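Local coordinates for mandelate racemase/muconate lactonizing protein (Thermobispora bispora, PDB 3VC5) that probably dehydrates D-glucarate to 5-dehydro-4-deoxy-D-glucarate with the help of magnesium, as an enolase-superfamily member of the glucarate dehydratase subfamily, at residues V300-Y314 with I324-H338. Numbering follows the deposited sequence.
Sequences VERRPIGVLLIDHHY and IATLCATFGIELSMH
With CG of Asp-311 (chi1 -178°) and CG of His-338 (chi1 164°) each anti to its own backbone N, carboxylate and imidazole meet at the C-terminal ends of two neighbouring parallel strands of the modified (beta/alpha)8 barrel of the enolase superfamily. His-338 ND1 donates to the anti lone pair of Asp-311 OD2 at 2.6 Å, with the oxygen in the ring plane, which helps set the turn of this predicted proton acceptor. OD1 positions the carboxylate by accepting from His-313 ND1 and, as N-cap, from His-313 N. With an alanine at Asp-311, His-338 ND1 would probably lose this acceptor and His-313 both its bonds to OD1. Tyr-314 adds an offset edge-to-face contact, its edge toward the His-338 face, centroids 5.9 Å apart.

A right-handed beta-alpha-beta crossover joins strands 307-310 and 334-337 through helix 318-330, whose 324-330 part runs antiparallel to strand 307-310 (176°). Five backbone bonds join the segments in parallel register, from Glu-334 N to Gly-306 O through to His-338 N to Ile-310 O. Leu-308 CD2 meets Cys-328 SG at 3.6 Å, packing helix against sheet. At the other end, Val-300 CG2 makes a CH-pi contact over a face of Phe-331, 4.2 Å from its centroid, while Arg-303 NH1 and NH2 both grip Phe-331 O, at 2.9 and 2.8 Å, the oxygen lying in the guanidinium plane.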
loop_
_atom_site.group_PDB
_atom_site.type_symbol
_atom_site.label_atom_id
_atom_site.label_comp_id
_atom_site.label_asym_id
_atom_site.label_seq_id
_atom_site.Cartn_x
_atom_site.Cartn_y
_atom_site.Cartn_z
ATOM N N VAL A 300 8.022 -9.516 -11.512
ATOM C CA VAL A 300 9.260 -8.946 -11.018
ATOM C C VAL A 300 10.454 -9.826 -11.445
ATOM O O VAL A 300 11.526 -9.335 -11.787
ATOM C CB VAL A 300 9.177 -8.736 -9.481
ATOM C CG1 VAL A 300 10.595 -8.599 -8.854
ATOM C CG2 VAL A 300 8.260 -7.521 -9.170
ATOM N N GLU A 301 10.256 -11.135 -11.440
ATOM C CA GLU A 301 11.320 -12.056 -11.804
ATOM C C GLU A 301 11.649 -11.999 -13.291
ATOM O O GLU A 301 12.821 -11.892 -13.647
ATOM C CB GLU A 301 10.889 -13.458 -11.441
ATOM C CG GLU A 301 11.928 -14.494 -11.469
ATOM C CD GLU A 301 11.359 -15.738 -10.836
ATOM O OE1 GLU A 301 11.811 -16.117 -9.733
ATOM O OE2 GLU A 301 10.397 -16.283 -11.419
ATOM N N ARG A 302 10.633 -12.031 -14.159
ATOM C CA ARG A 302 10.891 -12.082 -15.620
ATOM C C ARG A 302 11.007 -10.716 -16.295
ATOM O O ARG A 302 11.588 -10.586 -17.396
ATOM C CB ARG A 302 9.777 -12.851 -16.331
ATOM C CG ARG A 302 9.687 -14.334 -16.001
ATOM C CD ARG A 302 10.937 -15.123 -16.438
ATOM N NE ARG A 302 11.310 -14.918 -17.852
ATOM C CZ ARG A 302 10.733 -15.522 -18.895
ATOM N NH1 ARG A 302 9.723 -16.382 -18.718
ATOM N NH2 ARG A 302 11.178 -15.275 -20.143
ATOM N N ARG A 303 10.431 -9.706 -15.661
ATOM C CA ARG A 303 10.400 -8.345 -16.216
ATOM C C ARG A 303 9.738 -8.277 -17.604
ATOM O O ARG A 303 10.344 -7.838 -18.583
ATOM C CB ARG A 303 11.799 -7.715 -16.204
ATOM C CG ARG A 303 12.376 -7.548 -14.787
ATOM C CD ARG A 303 11.797 -6.292 -14.104
ATOM N NE ARG A 303 12.039 -6.201 -12.655
ATOM C CZ ARG A 303 11.795 -5.096 -11.946
ATOM N NH1 ARG A 303 11.334 -4.012 -12.569
ATOM N NH2 ARG A 303 12.016 -5.057 -10.627
ATOM N N PRO A 304 8.465 -8.688 -17.684
ATOM C CA PRO A 304 7.711 -8.517 -18.932
ATOM C C PRO A 304 7.377 -7.040 -19.184
ATOM O O PRO A 304 7.034 -6.669 -20.304
ATOM C CB PRO A 304 6.415 -9.280 -18.653
ATOM C CG PRO A 304 6.234 -9.180 -17.149
ATOM C CD PRO A 304 7.641 -9.258 -16.594
ATOM N N ILE A 305 7.434 -6.216 -18.145
ATOM C CA ILE A 305 6.976 -4.823 -18.287
ATOM C C ILE A 305 7.858 -3.842 -17.549
ATOM O O ILE A 305 8.497 -4.175 -16.549
ATOM C CB ILE A 305 5.540 -4.618 -17.801
ATOM C CG1 ILE A 305 5.474 -4.879 -16.287
ATOM C CG2 ILE A 305 4.555 -5.468 -18.643
ATOM C CD1 ILE A 305 4.097 -4.673 -15.641
ATOM N N GLY A 306 7.858 -2.610 -18.059
ATOM C CA GLY A 306 8.394 -1.486 -17.357
ATOM C C GLY A 306 7.267 -0.602 -16.838
ATOM O O GLY A 306 7.518 0.267 -15.990
ATOM N N VAL A 307 6.041 -0.795 -17.352
ATOM C CA VAL A 307 4.883 0.041 -16.997
ATOM C C VAL A 307 3.657 -0.847 -16.752
ATOM O O VAL A 307 3.297 -1.660 -17.614
ATOM C CB VAL A 307 4.541 1.045 -18.118
ATOM C CG1 VAL A 307 3.361 1.918 -17.702
ATOM C CG2 VAL A 307 5.759 1.913 -18.463
ATOM N N LEU A 308 3.027 -0.703 -15.585
ATOM C CA LEU A 308 1.760 -1.384 -15.291
ATOM C C LEU A 308 0.618 -0.365 -15.477
ATOM O O LEU A 308 0.690 0.734 -14.914
ATOM C CB LEU A 308 1.714 -1.881 -13.836
ATOM C CG LEU A 308 0.404 -2.560 -13.438
ATOM C CD1 LEU A 308 0.176 -3.816 -14.311
ATOM C CD2 LEU A 308 0.438 -2.914 -11.943
ATOM N N LEU A 309 -0.422 -0.727 -16.229
ATOM C CA LEU A 309 -1.649 0.089 -16.253
ATOM C C LEU A 309 -2.490 -0.448 -15.102
ATOM O O LEU A 309 -2.999 -1.568 -15.163
ATOM C CB LEU A 309 -2.409 -0.068 -17.578
ATOM C CG LEU A 309 -1.927 0.825 -18.737
ATOM C CD1 LEU A 309 -0.532 0.416 -19.256
ATOM C CD2 LEU A 309 -2.937 0.814 -19.872
ATOM N N ILE A 310 -2.587 0.324 -14.034
ATOM C CA ILE A 310 -3.443 -0.033 -12.907
ATOM C C ILE A 310 -4.905 0.237 -13.328
ATOM O O ILE A 310 -5.181 0.982 -14.292
ATOM C CB ILE A 310 -3.054 0.829 -11.684
ATOM C CG1 ILE A 310 -3.556 0.225 -10.375
ATOM C CG2 ILE A 310 -3.601 2.253 -11.808
ATOM C CD1 ILE A 310 -2.874 -1.111 -10.058
ATOM N N ASP A 311 -5.846 -0.355 -12.606
ATOM C CA ASP A 311 -7.259 -0.154 -12.918
ATOM C C ASP A 311 -8.040 -0.562 -11.688
ATOM O O ASP A 311 -8.067 -1.758 -11.343
ATOM C CB ASP A 311 -7.688 -0.953 -14.165
ATOM C CG ASP A 311 -9.146 -0.723 -14.533
ATOM O OD1 ASP A 311 -9.955 -0.413 -13.602
ATOM O OD2 ASP A 311 -9.515 -0.942 -15.716
ATOM N N HIS A 312 -8.589 0.416 -10.977
ATOM C CA HIS A 312 -9.252 0.112 -9.696
ATOM C C HIS A 312 -10.438 -0.802 -9.876
ATOM O O HIS A 312 -10.895 -1.423 -8.890
ATOM C CB HIS A 312 -9.655 1.387 -8.954
ATOM C CG HIS A 312 -10.887 2.061 -9.492
ATOM N ND1 HIS A 312 -10.826 3.082 -10.416
ATOM C CD2 HIS A 312 -12.210 1.875 -9.217
ATOM C CE1 HIS A 312 -12.051 3.497 -10.696
ATOM N NE2 HIS A 312 -12.910 2.817 -9.944
ATOM N N HIS A 313 -10.976 -0.886 -11.107
ATOM C CA HIS A 313 -12.175 -1.711 -11.317
ATOM C C HIS A 313 -11.875 -3.198 -11.226
ATOM O O HIS A 313 -12.792 -3.997 -11.032
ATOM C CB HIS A 313 -12.829 -1.419 -12.678
ATOM C CG HIS A 313 -13.230 0.014 -12.862
ATOM N ND1 HIS A 313 -12.384 0.936 -13.424
ATOM C CD2 HIS A 313 -14.398 0.664 -12.618
ATOM C CE1 HIS A 313 -13.008 2.117 -13.492
ATOM N NE2 HIS A 313 -14.223 1.975 -12.983
ATOM N N TYR A 314 -10.611 -3.589 -11.397
ATOM C CA TYR A 314 -10.306 -5.026 -11.197
ATOM C C TYR A 314 -9.122 -5.262 -10.267
ATOM O O TYR A 314 -8.837 -6.426 -9.959
ATOM C CB TYR A 314 -10.161 -5.803 -12.539
ATOM C CG TYR A 314 -9.054 -5.316 -13.463
ATOM C CD1 TYR A 314 -7.736 -5.714 -13.273
ATOM C CD2 TYR A 314 -9.329 -4.461 -14.537
ATOM C CE1 TYR A 314 -6.724 -5.317 -14.147
ATOM C CE2 TYR A 314 -8.334 -4.065 -15.411
ATOM C CZ TYR A 314 -7.027 -4.446 -15.181
ATOM O OH TYR A 314 -6.047 -4.022 -16.058
ATOM N N ILE A 324 -0.829 -1.096 -4.503
ATOM C CA ILE A 324 -0.111 -1.638 -5.676
ATOM C C ILE A 324 0.807 -0.622 -6.334
ATOM O O ILE A 324 1.900 -0.972 -6.798
ATOM C CB ILE A 324 -1.072 -2.340 -6.656
ATOM C CG1 ILE A 324 -1.805 -3.482 -5.944
ATOM C CG2 ILE A 324 -0.337 -2.802 -7.934
ATOM C CD1 ILE A 324 -0.904 -4.576 -5.379
ATOM N N ALA A 325 0.382 0.641 -6.400
ATOM C CA ALA A 325 1.251 1.667 -6.944
ATOM C C ALA A 325 2.551 1.738 -6.125
ATOM O O ALA A 325 3.649 1.859 -6.698
ATOM C CB ALA A 325 0.539 3.054 -6.964
ATOM N N THR A 326 2.455 1.692 -4.802
ATOM C CA THR A 326 3.667 1.729 -3.954
ATOM C C THR A 326 4.565 0.525 -4.270
ATOM O O THR A 326 5.815 0.647 -4.360
ATOM C CB THR A 326 3.271 1.694 -2.431
ATOM O OG1 THR A 326 2.616 2.920 -2.124
ATOM C CG2 THR A 326 4.520 1.508 -1.511
ATOM N N LEU A 327 3.923 -0.623 -4.474
ATOM C CA LEU A 327 4.669 -1.862 -4.710
ATOM C C LEU A 327 5.421 -1.702 -6.034
ATOM O O LEU A 327 6.637 -1.916 -6.110
ATOM C CB LEU A 327 3.718 -3.054 -4.763
ATOM C CG LEU A 327 4.297 -4.444 -5.017
ATOM C CD1 LEU A 327 3.283 -5.472 -4.538
ATOM C CD2 LEU A 327 4.664 -4.642 -6.520
ATOM N N CYS A 328 4.715 -1.246 -7.063
ATOM C CA CYS A 328 5.356 -1.072 -8.367
ATOM C C CYS A 328 6.526 -0.094 -8.300
ATOM O O CYS A 328 7.620 -0.396 -8.789
ATOM C CB CYS A 328 4.338 -0.629 -9.434
ATOM S SG CYS A 328 3.231 -1.985 -9.919
ATOM N N ALA A 329 6.307 1.078 -7.708
ATOM C CA ALA A 329 7.366 2.081 -7.607
ATOM C C ALA A 329 8.619 1.494 -6.949
ATOM O O ALA A 329 9.745 1.752 -7.400
ATOM C CB ALA A 329 6.879 3.326 -6.848
ATOM N N THR A 330 8.415 0.718 -5.889
ATOM C CA THR A 330 9.511 0.045 -5.163
ATOM C C THR A 330 10.376 -0.810 -6.092
ATOM O O THR A 330 11.607 -0.844 -5.961
ATOM C CB THR A 330 8.962 -0.801 -3.971
ATOM O OG1 THR A 330 8.230 0.053 -3.078
ATOM C CG2 THR A 330 10.110 -1.510 -3.205
ATOM N N PHE A 331 9.730 -1.488 -7.031
ATOM C CA PHE A 331 10.422 -2.383 -7.955
ATOM C C PHE A 331 10.778 -1.738 -9.267
ATOM O O PHE A 331 11.266 -2.405 -10.167
ATOM C CB PHE A 331 9.604 -3.667 -8.162
ATOM C CG PHE A 331 9.583 -4.553 -6.959
ATOM C CD1 PHE A 331 10.525 -5.568 -6.801
ATOM C CD2 PHE A 331 8.650 -4.360 -5.953
ATOM C CE1 PHE A 331 10.506 -6.380 -5.682
ATOM C CE2 PHE A 331 8.631 -5.171 -4.835
ATOM C CZ PHE A 331 9.567 -6.183 -4.684
ATOM N N GLY A 332 10.559 -0.429 -9.370
ATOM C CA GLY A 332 10.936 0.309 -10.585
ATOM C C GLY A 332 9.945 0.171 -11.734
ATOM O O GLY A 332 10.268 0.500 -12.884
ATOM N N ILE A 333 8.744 -0.320 -11.447
ATOM C CA ILE A 333 7.712 -0.436 -12.471
ATOM C C ILE A 333 6.878 0.828 -12.379
ATOM O O ILE A 333 6.352 1.152 -11.318
ATOM C CB ILE A 333 6.815 -1.673 -12.227
ATOM C CG1 ILE A 333 7.658 -2.952 -12.387
ATOM C CG2 ILE A 333 5.600 -1.691 -13.177
ATOM C CD1 ILE A 333 7.008 -4.201 -11.879
ATOM N N GLU A 334 6.801 1.564 -13.466
ATOM C CA GLU A 334 6.015 2.816 -13.457
ATOM C C GLU A 334 4.531 2.543 -13.662
ATOM O O GLU A 334 4.166 1.449 -14.063
ATOM C CB GLU A 334 6.565 3.790 -14.483
ATOM C CG GLU A 334 7.938 4.235 -14.098
ATOM C CD GLU A 334 8.634 4.970 -15.187
ATOM O OE1 GLU A 334 7.988 5.299 -16.214
ATOM O OE2 GLU A 334 9.840 5.222 -15.002
ATOM N N LEU A 335 3.685 3.536 -13.374
ATOM C CA LEU A 335 2.243 3.339 -13.467
ATOM C C LEU A 335 1.568 4.218 -14.465
ATOM O O LEU A 335 1.846 5.436 -14.542
ATOM C CB LEU A 335 1.561 3.554 -12.118
ATOM C CG LEU A 335 0.912 2.302 -11.487
ATOM C CD1 LEU A 335 1.910 1.261 -11.128
ATOM C CD2 LEU A 335 0.090 2.667 -10.250
ATOM N N SER A 336 0.672 3.592 -15.221
ATOM C CA SER A 336 -0.301 4.314 -16.013
ATOM C C SER A 336 -1.676 3.801 -15.559
ATOM O O SER A 336 -1.785 3.202 -14.479
ATOM C CB SER A 336 -0.060 4.042 -17.503
ATOM O OG SER A 336 -0.941 4.791 -18.317
ATOM N N MET A 337 -2.722 4.017 -16.358
ATOM C CA MET A 337 -4.045 3.558 -15.935
ATOM C C MET A 337 -4.830 3.103 -17.145
ATOM O O MET A 337 -4.941 3.835 -18.119
ATOM C CB MET A 337 -4.817 4.700 -15.245
ATOM C CG MET A 337 -6.127 4.245 -14.575
ATOM S SD MET A 337 -7.004 5.541 -13.663
ATOM C CE MET A 337 -5.841 5.861 -12.322
ATOM N N HIS A 338 -5.392 1.903 -17.056
ATOM C CA HIS A 338 -6.230 1.300 -18.082
ATOM C C HIS A 338 -7.679 1.776 -17.903
ATOM O O HIS A 338 -8.164 1.979 -16.760
ATOM C CB HIS A 338 -6.132 -0.237 -17.968
ATOM C CG HIS A 338 -7.223 -0.982 -18.688
ATOM N ND1 HIS A 338 -8.425 -1.337 -18.086
ATOM C CD2 HIS A 338 -7.286 -1.444 -19.966
ATOM C CE1 HIS A 338 -9.177 -1.991 -18.968
ATOM N NE2 HIS A 338 -8.510 -2.055 -20.122
#